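Local coordinates for protein 3,5-epimerase/4-reductase (Arabidopsis thaliana, PDB 4QQR) that converts dTDP-4-keto-6-deoxyglucose into dTDP-L-rhamnose, epimerising the sugar at C3' and C5' and then reducing its 4-keto group with NADPH, and can also form UDP-L-rhamnose, at residues 14-19 and 54-59; 93-98 and 152-157; 106-111 and 159-164; 115-120 and 136-141; 187-192 and 245-250. One frame throughout, in Å; residues are numbered along the deposited sequence.

Contact 1: residues 14-19 and 54-59; sequences NFLIYG and ADIESV
With CG set beside the backbone N in both residues (chi1 -76° in Tyr18, -66° in Asp55), the phenol of Tyr18 and the carboxylate of Asp55 reach each other between a strand and the helix lying over it. This is the Rossmann layout: helix 49-59 crosses above strand 14-18 on its way from strand 38-41 to strand 63-66. Tyr18 OH donates to Asp55 OD2 at 2.7 Å, arriving on the anti side and 29° out of the carboxylate plane, though ring and carboxylate lie almost parallel. The same OD2 accepts from Gly44 N, so this buried oxygen is held by two donors. Leucine suits the middle of the strand because its fork spans two helix residues: Leu16 CD2 meets Ile56 CD1 at 3.6 Å, while Leu16 CD1 rests 4.0 Å from Val59 CG2. Ile56 carries the apolar layer on to Pro61 and Val64. Beyond Tyr18 the chain enters the glycine-rich turn that begins at Gly19, in a region that binds NADPH in relatives. At the other end of the strand, where the helix finishes, Asn14 ND2 makes a weak, bent bond of 2.8 Å to Val59 O.

Contact 2: residues 93-98 and 152-157; sequences GTLTLA and EELLKN
Thr94 OG1 is held by two carbonyl oxygens of its own helix, those of Asn90 and Thr89, and this leaves the methyl CG2 to face the neighbouring helix, 4.3 Å from Leu155 CD1. Helices 80-103 and 143-155 lie together on one face of the Rossmann sheet; the second carries the Tyr-X-X-X-Lys sequence of the short-chain dehydrogenases. A threonine fits here because its hydroxyl is engaged within its own helix and the methyl is what meets Leu155. Everything else that crosses is apolar. Leu155 leans between the helices with CG beside its backbone N (chi1 -67°); CD1 continues the chain toward the Thr94 methyl, and the other branch, CD2, turns to two residues one turn apart, Leu95 CD1 at 3.6 Å and Ala98 CB at 3.8 Å. The short alanine side chain leaves room for CD2 to rest on its CB, and Leu155 also reaches Asn110 and Thr163 on the sheet below. Leu95 and Leu154 cross at about a right angle. Here Leu95 CD1 lies 4.1 Å from Leu154 CB, and its other branch, CD2, meets Leu154 CD1. These two leucines also look outward to the second subunit, where Leu95 packs on Ile87 and Leu154 on Met150 of that chain, consistent with the helix-bundle dimers of this superfamily. Further along, Asn157 ND2 makes a weak bond back to Leu154 O, 3.0 Å away.

Contact 3: residues 106-111 and 159-164; sequences LVLINY and ENVCTL. With ZN (zinc ion), chain D.
Segments 107-111 and 161-164 run side by side as parallel strands, their short axes 4.7 Å apart and inclined by 16°, with backbone bonds given alternately by each strand: Leu108 N to Asn160 O, Cys162 N to Leu108 O, Asn110 N to Cys162 O and Leu164 N to Asn110 O. Before the ladder begins, Asn160 holds CG between its backbone N and carbonyl carbon (chi1 67°), which brings ND2 to Leu106 O at 2.7 Å, within the amide plane and nearly straight. Were Asn160 an alanine, Leu106 O would probably lose its side-chain donor, and with it the extra tie ahead of the ladder. Next door, Glu159 OE2 binds a zinc ion at 2.5 Å, a metal shared with Glu80 of the second subunit. These are neighbouring inner strands of the parallel Rossmann sheet. On the face beneath helices 80-103 and 143-155, leucine and valine fill the space, Leu108 CD2 lying 3.8 Å from Val161 CG2, and Asn110 and Thr163 pair their polar ends, ND2 to OG1, in a weak 3.5 Å bond. On the other face, beneath helix 200-212, Leu164 CD2 touches both Ile109 CG2, 3.6 Å away, and Tyr111 CE1, 3.9 Å away. The ring of Tyr111, a probable NADPH-binding residue by analogy with relatives, lies alongside Leu164 and sends its OH to Ser207.

Contact 4: residues 115-120 and 136-141; sequences CIFEYD and TPNFTG
Both ends of the Asn138 amide grip the backbone of Glu118: OD1 accepts from Glu118 N at 2.6 Å, and ND2 donates to Glu118 O at 2.7 Å. The second bond is nearly straight and lies in the amide plane, and together the two fix the rotation of the group. The position of CG between the backbone N and the carbonyl carbon (chi1 71°) turns the amide back to this edge. A leucine in place of Asn138 would probably leave Glu118 N and O without these partners and this part of the loop held less firmly. Beside it, Phe139 N donates to Ile116 O at 3.2 Å. Packing surrounds these bonds. Pro137 CA sits over one face of the Phe117 ring, 3.8 Å from its centroid, in a CH-pi contact, while Pro137 CG touches Ile116 CD1 at 3.7 Å. Glu118 OE1 comes to the edge of the Phe139 ring at CD1, 3.2 Å away. Asp120 OD2 bonds to His123 ND1 and so probably orients His123, a zinc ligand. The pairing joins both ends of the long loop between strand 107-113 and helix 143-155 of the Rossmann domain, the loop that carries the zinc ligands His123 and Asp135.

Contact 5: residues 187-192 and 245-250; sequences YEKVVD and TWKNFT
The Phe249 ring takes Lys189 CB over one face, 3.9 Å from its centroid in a CH-pi contact, while Val191 N lies at its edge, 4.1 Å from CD2. Lysine serves here through its aliphatic root. The second flat group, the Trp246 indole, has Asn248 ND2 in its plane at the edge, and its CD1 meets Val190 CG1 obliquely at 4.1 Å. Val190 holds CG1 between the backbone N and the carbonyl carbon (chi1 72°), which aims that methyl at both Trp246 and Asn248. The indole NE1 bonds to Asn230 OD1. Backbone pairing between the two segments is loose: Val190 N reaches Lys247 O at 3.3 Å in a weak, bent bond, and Lys189 CA makes a CA-H...O contact of 3.1 Å to the same oxygen. The two strands, 189-190 and 247-248, form a short, weakly bonded parallel pair outside the main sheet, consistent with the smaller substrate-binding part of extended short-chain dehydrogenases. Helix 229-239 lies beneath, where Val190 and Trp246 both pack on Leu233, so the valine and the indole close an apolar layer. On the opposite face of the pair the two lysines start together and diverge, Lys189 NZ lying 5.9 Å from Lys247 NZ, like charges that are near but not in contact. Asn248 ND2 weakly bonds to Val190 O at 3.4 Å and, also weakly, to Asn230 OD1.

From the N terminus, contact 1 closes first, tying strand 14-18 to helix 49-59 before any other contact opens; Ile56 then reaches Leu106 of contact 3, and Tyr18 meets Leu97 of contact 2. Contacts 2 and 3 cross, since 93-98, 106-111, 152-157 and 159-164 alternate along the chain, so two helices and the two strands beneath them are knitted into one layered unit. Contact 4 lies within the loops that both of these close, pinching the excursion between strand 107-113 and helix 143-155, with Ile116 touching Glu152. Contact 5 closes last, about 9 Å from contact 4 at the nearest atoms, and joins a short strand pair remote from the main sheet.

Contact 1: residues 14-19 and 54-59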
# COMPACT_ATOMS: atom_id res chain seq x y z
N ASN A 14 -23.14 12.68 15.46
CA ASN A 14 -23.52 11.27 15.40
C ASN A 14 -22.35 10.48 14.88
O ASN A 14 -22.04 10.55 13.69
CB ASN A 14 -24.71 11.08 14.46
CG ASN A 14 -25.23 9.64 14.43
OD1 ASN A 14 -24.76 8.79 15.18
ND2 ASN A 14 -26.21 9.38 13.57
N PHE A 15 -21.68 9.73 15.74
CA PHE A 15 -20.42 9.11 15.33
C PHE A 15 -20.56 7.66 14.96
O PHE A 15 -21.17 6.87 15.70
CB PHE A 15 -19.34 9.24 16.40
CG PHE A 15 -18.96 10.66 16.72
CD1 PHE A 15 -19.39 11.71 15.93
CD2 PHE A 15 -18.17 10.94 17.82
CE1 PHE A 15 -19.03 13.01 16.22
CE2 PHE A 15 -17.81 12.24 18.12
CZ PHE A 15 -18.24 13.28 17.32
N LEU A 16 -20.00 7.30 13.81
CA LEU A 16 -19.83 5.91 13.44
C LEU A 16 -18.41 5.52 13.85
O LEU A 16 -17.44 6.17 13.48
CB LEU A 16 -20.06 5.70 11.94
CG LEU A 16 -19.92 4.26 11.41
CD1 LEU A 16 -20.90 3.31 12.10
CD2 LEU A 16 -20.11 4.21 9.88
N ILE A 17 -18.29 4.47 14.66
CA ILE A 17 -16.99 4.04 15.15
C ILE A 17 -16.69 2.61 14.72
O ILE A 17 -17.55 1.74 14.80
CB ILE A 17 -16.92 4.17 16.69
CG1 ILE A 17 -17.18 5.62 17.11
CG2 ILE A 17 -15.58 3.68 17.20
CD1 ILE A 17 -17.38 5.83 18.61
N TYR A 18 -15.48 2.37 14.25
CA TYR A 18 -15.06 1.02 13.90
C TYR A 18 -14.03 0.48 14.89
O TYR A 18 -13.08 1.18 15.24
CB TYR A 18 -14.58 0.93 12.44
CG TYR A 18 -15.75 0.94 11.48
CD1 TYR A 18 -16.22 2.14 10.95
CD2 TYR A 18 -16.42 -0.23 11.15
CE1 TYR A 18 -17.31 2.16 10.09
CE2 TYR A 18 -17.51 -0.22 10.30
CZ TYR A 18 -17.95 0.98 9.77
OH TYR A 18 -19.03 1.00 8.92
N GLY A 19 -14.25 -0.74 15.36
CA GLY A 19 -13.38 -1.38 16.33
C GLY A 19 -13.87 -1.39 17.77
O GLY A 19 -13.13 -0.97 18.66
N ALA A 54 -23.61 0.23 3.79
CA ALA A 54 -24.85 -0.02 4.53
C ALA A 54 -24.88 0.70 5.88
O ALA A 54 -25.86 1.37 6.24
CB ALA A 54 -25.05 -1.51 4.71
N ASP A 55 -23.79 0.55 6.63
CA ASP A 55 -23.60 1.27 7.88
C ASP A 55 -23.80 2.77 7.73
O ASP A 55 -24.47 3.38 8.56
CB ASP A 55 -22.19 1.01 8.44
CG ASP A 55 -21.98 -0.43 8.86
OD1 ASP A 55 -22.81 -1.29 8.49
OD2 ASP A 55 -20.98 -0.70 9.56
N ILE A 56 -23.22 3.38 6.69
CA ILE A 56 -23.32 4.83 6.55
C ILE A 56 -24.77 5.26 6.33
O ILE A 56 -25.22 6.29 6.84
CB ILE A 56 -22.45 5.40 5.41
CG1 ILE A 56 -21.01 4.89 5.50
CG2 ILE A 56 -22.53 6.92 5.38
CD1 ILE A 56 -20.18 5.55 6.53
N GLU A 57 -25.51 4.46 5.57
CA GLU A 57 -26.91 4.79 5.32
C GLU A 57 -27.82 4.49 6.52
O GLU A 57 -28.74 5.25 6.84
CB GLU A 57 -27.40 4.11 4.05
CG GLU A 57 -26.48 4.38 2.86
CD GLU A 57 -27.22 4.48 1.54
OE1 GLU A 57 -28.05 5.42 1.41
OE2 GLU A 57 -26.97 3.64 0.65
N SER A 58 -27.53 3.38 7.20
CA SER A 58 -28.25 3.00 8.41
C SER A 58 -28.04 3.99 9.57
O SER A 58 -29.00 4.37 10.24
CB SER A 58 -27.86 1.58 8.82
OG SER A 58 -28.50 1.20 10.03
N VAL A 59 -26.79 4.42 9.78
CA VAL A 59 -26.44 5.31 10.90
C VAL A 59 -26.59 6.80 10.56
O VAL A 59 -26.83 7.63 11.44
CB VAL A 59 -25.00 5.06 11.40
CG1 VAL A 59 -24.63 5.96 12.58
CG2 VAL A 59 -24.84 3.61 11.79

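Contact 2: residues 93-98 and 152-157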
# COMPACT_ATOMS: atom_id res chain seq x y z
N GLY A 93 -9.11 -2.54 3.64
CA GLY A 93 -10.26 -2.10 4.39
C GLY A 93 -10.23 -0.64 4.79
O GLY A 93 -11.23 0.06 4.66
N THR A 94 -9.08 -0.17 5.28
CA THR A 94 -8.91 1.24 5.61
C THR A 94 -9.02 2.14 4.36
O THR A 94 -9.63 3.22 4.41
CB THR A 94 -7.53 1.50 6.24
OG1 THR A 94 -7.23 0.46 7.17
CG2 THR A 94 -7.51 2.82 6.96
N LEU A 95 -8.42 1.70 3.27
CA LEU A 95 -8.51 2.46 2.03
C LEU A 95 -9.96 2.48 1.52
O LEU A 95 -10.45 3.53 1.09
CB LEU A 95 -7.55 1.92 0.96
CG LEU A 95 -6.12 2.48 0.86
CD1 LEU A 95 -6.01 3.88 1.43
CD2 LEU A 95 -5.12 1.60 1.52
N THR A 96 -10.66 1.33 1.59
CA THR A 96 -12.08 1.25 1.22
C THR A 96 -12.94 2.17 2.07
O THR A 96 -13.81 2.88 1.54
CB THR A 96 -12.63 -0.19 1.31
OG1 THR A 96 -12.09 -0.97 0.24
CG2 THR A 96 -14.14 -0.19 1.18
N LEU A 97 -12.69 2.18 3.37
CA LEU A 97 -13.41 3.07 4.30
C LEU A 97 -13.15 4.55 3.99
O LEU A 97 -14.08 5.34 3.95
CB LEU A 97 -13.08 2.76 5.77
CG LEU A 97 -13.74 3.65 6.82
CD1 LEU A 97 -15.24 3.44 6.90
CD2 LEU A 97 -13.14 3.42 8.16
N ALA A 98 -11.90 4.91 3.75
CA ALA A 98 -11.55 6.30 3.41
C ALA A 98 -12.28 6.77 2.15
O ALA A 98 -12.71 7.91 2.05
CB ALA A 98 -10.06 6.43 3.22
N GLU A 152 -0.43 5.12 5.32
CA GLU A 152 -0.38 6.53 5.69
C GLU A 152 -0.06 7.41 4.50
O GLU A 152 -0.69 8.45 4.32
CB GLU A 152 0.63 6.80 6.81
CG GLU A 152 0.62 8.28 7.17
CD GLU A 152 1.64 8.66 8.24
OE1 GLU A 152 1.25 8.72 9.44
OE2 GLU A 152 2.82 8.93 7.87
N GLU A 153 0.90 7.01 3.68
CA GLU A 153 1.23 7.79 2.50
C GLU A 153 0.03 7.88 1.55
O GLU A 153 -0.28 8.95 1.03
CB GLU A 153 2.46 7.21 1.79
CG GLU A 153 2.81 7.92 0.48
CD GLU A 153 3.82 9.05 0.65
OE1 GLU A 153 4.19 9.38 1.81
OE2 GLU A 153 4.26 9.61 -0.39
N LEU A 154 -0.63 6.75 1.33
CA LEU A 154 -1.83 6.71 0.49
C LEU A 154 -2.96 7.59 1.02
O LEU A 154 -3.61 8.32 0.26
CB LEU A 154 -2.32 5.28 0.31
CG LEU A 154 -1.34 4.41 -0.47
CD1 LEU A 154 -1.69 2.95 -0.36
CD2 LEU A 154 -1.29 4.89 -1.92
N LEU A 155 -3.18 7.55 2.33
CA LEU A 155 -4.25 8.35 2.93
C LEU A 155 -4.05 9.86 2.74
O LEU A 155 -5.00 10.63 2.87
CB LEU A 155 -4.43 7.99 4.40
CG LEU A 155 -4.97 6.58 4.62
CD1 LEU A 155 -5.08 6.25 6.11
CD2 LEU A 155 -6.31 6.40 3.94
N LYS A 156 -2.82 10.27 2.41
CA LYS A 156 -2.52 11.67 2.09
C LYS A 156 -3.37 12.17 0.91
O LYS A 156 -3.59 13.38 0.77
CB LYS A 156 -1.03 11.88 1.72
CG LYS A 156 -0.03 12.00 2.88
CD LYS A 156 1.37 12.31 2.32
CE LYS A 156 2.47 12.40 3.38
NZ LYS A 156 2.77 13.83 3.78
N ASN A 157 -3.81 11.24 0.06
CA ASN A 157 -4.60 11.58 -1.12
C ASN A 157 -6.08 11.75 -0.82
O ASN A 157 -6.83 12.21 -1.69
CB ASN A 157 -4.42 10.54 -2.22
CG ASN A 157 -2.96 10.35 -2.62
OD1 ASN A 157 -2.33 11.26 -3.16
ND2 ASN A 157 -2.43 9.15 -2.37

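Contact 3: residues 106-111 and 159-164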
# COMPACT_ATOMS: atom_id res chain seq x y z
N LEU A 106 -17.81 12.70 4.23
CA LEU A 106 -17.63 12.39 5.65
C LEU A 106 -16.16 12.44 6.10
O LEU A 106 -15.27 11.81 5.47
CB LEU A 106 -18.24 11.02 5.98
CG LEU A 106 -19.62 10.81 6.65
CD1 LEU A 106 -20.37 12.12 6.95
CD2 LEU A 106 -20.50 9.83 5.83
N VAL A 107 -15.91 13.17 7.19
CA VAL A 107 -14.61 13.17 7.87
C VAL A 107 -14.36 11.84 8.59
O VAL A 107 -15.21 11.30 9.29
CB VAL A 107 -14.47 14.33 8.86
CG1 VAL A 107 -13.15 14.22 9.61
CG2 VAL A 107 -14.56 15.67 8.12
N LEU A 108 -13.16 11.33 8.40
CA LEU A 108 -12.77 10.06 8.96
C LEU A 108 -11.56 10.28 9.85
O LEU A 108 -10.50 10.73 9.40
CB LEU A 108 -12.42 9.11 7.81
CG LEU A 108 -11.59 7.89 8.19
CD1 LEU A 108 -12.39 7.05 9.17
CD2 LEU A 108 -11.25 7.12 6.94
N ILE A 109 -11.73 9.99 11.13
CA ILE A 109 -10.62 10.04 12.08
C ILE A 109 -9.94 8.69 12.08
O ILE A 109 -10.50 7.71 12.58
CB ILE A 109 -11.12 10.35 13.48
CG1 ILE A 109 -11.88 11.68 13.49
CG2 ILE A 109 -9.96 10.35 14.45
CD1 ILE A 109 -11.01 12.91 13.14
N ASN A 110 -8.75 8.64 11.51
CA ASN A 110 -7.99 7.39 11.41
C ASN A 110 -6.85 7.31 12.46
O ASN A 110 -5.84 8.00 12.36
CB ASN A 110 -7.48 7.23 9.97
CG ASN A 110 -6.64 5.99 9.77
OD1 ASN A 110 -7.10 4.88 9.97
ND2 ASN A 110 -5.40 6.19 9.32
N TYR A 111 -7.07 6.50 13.49
CA TYR A 111 -6.06 6.20 14.49
C TYR A 111 -4.99 5.31 13.89
O TYR A 111 -5.28 4.26 13.32
CB TYR A 111 -6.72 5.53 15.70
CG TYR A 111 -7.71 6.45 16.38
CD1 TYR A 111 -7.27 7.44 17.27
CD2 TYR A 111 -9.06 6.39 16.09
CE1 TYR A 111 -8.16 8.30 17.86
CE2 TYR A 111 -9.95 7.25 16.68
CZ TYR A 111 -9.50 8.20 17.57
OH TYR A 111 -10.40 9.05 18.16
N GLU A 159 -8.48 13.87 1.17
CA GLU A 159 -8.54 15.14 1.90
C GLU A 159 -9.49 15.16 3.08
O GLU A 159 -9.50 16.13 3.84
CB GLU A 159 -8.94 16.26 0.94
CG GLU A 159 -10.44 16.44 0.85
CD GLU A 159 -10.91 16.74 -0.56
OE1 GLU A 159 -10.30 17.61 -1.24
OE2 GLU A 159 -11.90 16.10 -0.98
N ASN A 160 -10.30 14.12 3.22
CA ASN A 160 -11.30 14.06 4.29
C ASN A 160 -10.80 13.26 5.51
O ASN A 160 -11.45 13.20 6.54
CB ASN A 160 -12.55 13.38 3.76
CG ASN A 160 -12.31 11.93 3.44
OD1 ASN A 160 -11.28 11.57 2.85
ND2 ASN A 160 -13.23 11.06 3.88
N VAL A 161 -9.64 12.63 5.35
CA VAL A 161 -9.10 11.75 6.36
C VAL A 161 -8.14 12.50 7.28
O VAL A 161 -7.33 13.32 6.83
CB VAL A 161 -8.38 10.56 5.70
CG1 VAL A 161 -7.65 9.70 6.73
CG2 VAL A 161 -9.36 9.74 4.93
N CYS A 162 -8.26 12.21 8.57
CA CYS A 162 -7.35 12.77 9.56
C CYS A 162 -6.58 11.65 10.26
O CYS A 162 -7.07 11.02 11.19
CB CYS A 162 -8.13 13.62 10.57
SG CYS A 162 -7.08 14.40 11.83
N THR A 163 -5.36 11.40 9.77
CA THR A 163 -4.47 10.39 10.33
C THR A 163 -3.75 10.86 11.59
O THR A 163 -3.11 11.92 11.62
CB THR A 163 -3.45 9.96 9.29
OG1 THR A 163 -4.14 9.26 8.26
CG2 THR A 163 -2.40 9.04 9.89
N LEU A 164 -3.89 10.06 12.64
CA LEU A 164 -3.32 10.33 13.95
C LEU A 164 -2.21 9.32 14.28
O LEU A 164 -2.45 8.10 14.32
CB LEU A 164 -4.42 10.30 15.03
CG LEU A 164 -5.26 11.56 15.30
CD1 LEU A 164 -5.34 12.43 14.09
CD2 LEU A 164 -6.67 11.22 15.75
ZN ZN D . -12.08 16.96 -3.33

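Contact 4: residues 115-120 and 136-141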
# COMPACT_ATOMS: atom_id res chain seq x y z
N CYS A 115 5.10 4.78 15.21
CA CYS A 115 6.21 3.85 15.30
C CYS A 115 6.75 3.47 13.93
O CYS A 115 7.15 2.33 13.71
CB CYS A 115 5.79 2.58 16.03
SG CYS A 115 5.57 2.87 17.78
N ILE A 116 6.76 4.42 13.03
CA ILE A 116 7.30 4.21 11.70
C ILE A 116 8.48 5.17 11.47
O ILE A 116 8.95 5.38 10.35
CB ILE A 116 6.22 4.43 10.67
CG1 ILE A 116 5.56 5.79 10.90
CG2 ILE A 116 5.21 3.32 10.76
CD1 ILE A 116 4.71 6.25 9.74
N PHE A 117 8.96 5.75 12.56
CA PHE A 117 10.07 6.65 12.51
C PHE A 117 11.16 6.14 13.45
O PHE A 117 10.88 5.35 14.36
CB PHE A 117 9.62 8.06 12.88
CG PHE A 117 8.96 8.81 11.76
CD1 PHE A 117 9.71 9.48 10.80
CD2 PHE A 117 7.57 8.85 11.65
CE1 PHE A 117 9.12 10.17 9.77
CE2 PHE A 117 6.97 9.55 10.60
CZ PHE A 117 7.75 10.21 9.66
N GLU A 118 12.39 6.58 13.23
CA GLU A 118 13.50 6.14 14.09
C GLU A 118 14.59 7.22 14.25
O GLU A 118 14.90 7.94 13.30
CB GLU A 118 14.11 4.86 13.53
CG GLU A 118 15.23 4.30 14.36
CD GLU A 118 15.86 3.07 13.74
OE1 GLU A 118 15.91 2.97 12.49
OE2 GLU A 118 16.30 2.19 14.52
N TYR A 119 15.15 7.32 15.45
CA TYR A 119 16.27 8.24 15.70
C TYR A 119 17.35 8.12 14.61
O TYR A 119 17.81 7.02 14.30
CB TYR A 119 16.88 7.98 17.09
CG TYR A 119 16.04 8.49 18.27
CD1 TYR A 119 15.59 9.81 18.32
CD2 TYR A 119 15.71 7.65 19.32
CE1 TYR A 119 14.83 10.27 19.38
CE2 TYR A 119 14.95 8.09 20.39
CZ TYR A 119 14.51 9.41 20.42
OH TYR A 119 13.76 9.86 21.49
N ASP A 120 17.70 9.25 14.00
CA ASP A 120 18.70 9.28 12.92
C ASP A 120 19.65 10.48 12.99
O ASP A 120 19.58 11.30 13.92
CB ASP A 120 18.02 9.21 11.55
CG ASP A 120 17.19 10.45 11.21
OD1 ASP A 120 16.52 10.44 10.16
OD2 ASP A 120 17.21 11.44 11.98
N THR A 136 9.34 11.88 6.05
CA THR A 136 9.16 10.61 5.37
C THR A 136 9.57 9.50 6.31
O THR A 136 10.69 9.51 6.81
CB THR A 136 10.03 10.59 4.11
OG1 THR A 136 9.62 11.66 3.24
CG2 THR A 136 9.91 9.27 3.39
N PRO A 137 8.67 8.54 6.58
CA PRO A 137 8.96 7.46 7.53
C PRO A 137 10.31 6.86 7.21
O PRO A 137 10.59 6.57 6.05
CB PRO A 137 7.85 6.45 7.26
CG PRO A 137 6.72 7.28 6.85
CD PRO A 137 7.32 8.40 6.01
N ASN A 138 11.14 6.70 8.24
CA ASN A 138 12.50 6.22 8.02
C ASN A 138 12.76 4.87 8.69
O ASN A 138 13.89 4.39 8.68
CB ASN A 138 13.49 7.27 8.52
CG ASN A 138 13.51 7.37 10.03
OD1 ASN A 138 12.47 7.26 10.68
ND2 ASN A 138 14.69 7.56 10.59
N PHE A 139 11.72 4.28 9.27
CA PHE A 139 11.86 3.02 9.99
C PHE A 139 10.93 1.98 9.40
O PHE A 139 9.85 1.74 9.92
CB PHE A 139 11.53 3.22 11.47
CG PHE A 139 11.77 1.99 12.32
CD1 PHE A 139 13.07 1.56 12.58
CD2 PHE A 139 10.71 1.29 12.88
CE1 PHE A 139 13.30 0.44 13.37
CE2 PHE A 139 10.93 0.17 13.68
CZ PHE A 139 12.23 -0.26 13.93
N THR A 140 11.34 1.38 8.30
CA THR A 140 10.42 0.52 7.56
C THR A 140 11.10 -0.74 7.09
O THR A 140 10.86 -1.21 5.97
CB THR A 140 9.78 1.27 6.37
OG1 THR A 140 10.80 1.81 5.52
CG2 THR A 140 8.87 2.40 6.86
N GLY A 141 11.96 -1.29 7.94
CA GLY A 141 12.52 -2.60 7.70
C GLY A 141 11.41 -3.63 7.83
O GLY A 141 11.09 -4.34 6.87

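Contact 5: residues 187-192 and 245-250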
# COMPACT_ATOMS: atom_id res chain seq x y z
N TYR A 187 7.65 -6.45 33.18
CA TYR A 187 8.83 -7.06 32.60
C TYR A 187 9.97 -7.15 33.59
O TYR A 187 9.93 -6.53 34.66
CB TYR A 187 9.22 -6.33 31.31
CG TYR A 187 8.11 -6.43 30.28
CD1 TYR A 187 7.20 -7.49 30.32
CD2 TYR A 187 7.95 -5.45 29.29
CE1 TYR A 187 6.18 -7.58 29.40
CE2 TYR A 187 6.92 -5.55 28.36
CZ TYR A 187 6.04 -6.61 28.43
OH TYR A 187 5.01 -6.73 27.52
N GLU A 188 10.97 -7.96 33.25
CA GLU A 188 12.09 -8.24 34.16
C GLU A 188 13.14 -7.14 34.07
O GLU A 188 13.37 -6.38 35.03
CB GLU A 188 12.70 -9.61 33.80
CG GLU A 188 12.34 -10.12 32.38
CD GLU A 188 13.46 -9.91 31.35
OE1 GLU A 188 14.53 -10.54 31.49
OE2 GLU A 188 13.26 -9.13 30.38
N LYS A 189 13.79 -7.07 32.91
CA LYS A 189 14.63 -5.94 32.54
C LYS A 189 13.84 -5.05 31.58
O LYS A 189 12.71 -5.38 31.18
CB LYS A 189 15.92 -6.42 31.87
CG LYS A 189 16.65 -7.47 32.67
CD LYS A 189 18.15 -7.42 32.42
CE LYS A 189 18.89 -8.37 33.34
NZ LYS A 189 18.62 -9.78 32.98
N VAL A 190 14.44 -3.92 31.21
CA VAL A 190 13.83 -2.97 30.29
C VAL A 190 14.93 -2.12 29.66
O VAL A 190 16.04 -2.05 30.17
CB VAL A 190 12.75 -2.12 31.00
CG1 VAL A 190 13.39 -1.13 31.95
CG2 VAL A 190 11.85 -1.43 29.99
N VAL A 191 14.61 -1.46 28.55
CA VAL A 191 15.65 -0.95 27.66
C VAL A 191 16.13 0.46 27.97
O VAL A 191 17.24 0.84 27.58
CB VAL A 191 15.15 -0.96 26.22
CG1 VAL A 191 16.33 -1.18 25.26
CG2 VAL A 191 14.07 -2.02 26.05
N ASP A 192 15.27 1.23 28.64
CA ASP A 192 15.48 2.66 28.90
C ASP A 192 15.85 3.57 27.72
O ASP A 192 16.99 4.01 27.62
CB ASP A 192 16.50 2.86 30.00
CG ASP A 192 16.47 4.27 30.55
OD1 ASP A 192 15.36 4.74 30.91
OD2 ASP A 192 17.55 4.89 30.61
N THR A 245 10.72 -3.14 41.86
CA THR A 245 12.12 -3.32 41.45
C THR A 245 12.24 -3.58 39.96
O THR A 245 11.31 -4.08 39.35
CB THR A 245 12.75 -4.54 42.19
OG1 THR A 245 14.09 -4.75 41.72
CG2 THR A 245 11.92 -5.81 41.94
N TRP A 246 13.40 -3.25 39.38
CA TRP A 246 13.67 -3.53 37.98
C TRP A 246 15.15 -3.40 37.65
O TRP A 246 15.86 -2.61 38.27
CB TRP A 246 12.81 -2.63 37.05
CG TRP A 246 13.27 -1.19 36.94
CD1 TRP A 246 14.12 -0.68 36.00
CD2 TRP A 246 12.91 -0.09 37.79
NE1 TRP A 246 14.31 0.67 36.21
CE2 TRP A 246 13.57 1.05 37.30
CE3 TRP A 246 12.09 0.03 38.91
CZ2 TRP A 246 13.44 2.30 37.90
CZ3 TRP A 246 11.96 1.27 39.51
CH2 TRP A 246 12.64 2.39 39.01
N LYS A 247 15.63 -4.19 36.68
CA LYS A 247 17.00 -4.06 36.19
C LYS A 247 17.01 -3.64 34.72
O LYS A 247 15.97 -3.64 34.07
CB LYS A 247 17.79 -5.36 36.38
CG LYS A 247 18.06 -5.73 37.84
CD LYS A 247 18.48 -7.19 38.01
CE LYS A 247 17.41 -8.13 37.45
NZ LYS A 247 16.03 -7.74 37.87
N ASN A 248 18.18 -3.26 34.21
CA ASN A 248 18.30 -2.82 32.83
C ASN A 248 19.16 -3.75 31.98
O ASN A 248 19.70 -4.73 32.47
CB ASN A 248 18.87 -1.40 32.76
CG ASN A 248 17.95 -0.36 33.38
OD1 ASN A 248 18.41 0.57 34.05
ND2 ASN A 248 16.65 -0.51 33.14
N PHE A 249 19.28 -3.42 30.70
CA PHE A 249 20.17 -4.14 29.78
C PHE A 249 21.51 -3.41 29.67
O PHE A 249 21.54 -2.18 29.56
CB PHE A 249 19.52 -4.23 28.39
CG PHE A 249 18.36 -5.18 28.33
CD1 PHE A 249 18.56 -6.54 28.17
CD2 PHE A 249 17.06 -4.71 28.41
CE1 PHE A 249 17.49 -7.42 28.11
CE2 PHE A 249 15.99 -5.58 28.34
CZ PHE A 249 16.20 -6.93 28.19
N THR A 250 22.60 -4.17 29.67
CA THR A 250 23.94 -3.58 29.61
C THR A 250 24.57 -3.70 28.22
O THR A 250 25.46 -2.92 27.84
CB THR A 250 24.88 -4.20 30.67
OG1 THR A 250 26.12 -4.57 30.06
CG2 THR A 250 24.23 -5.44 31.31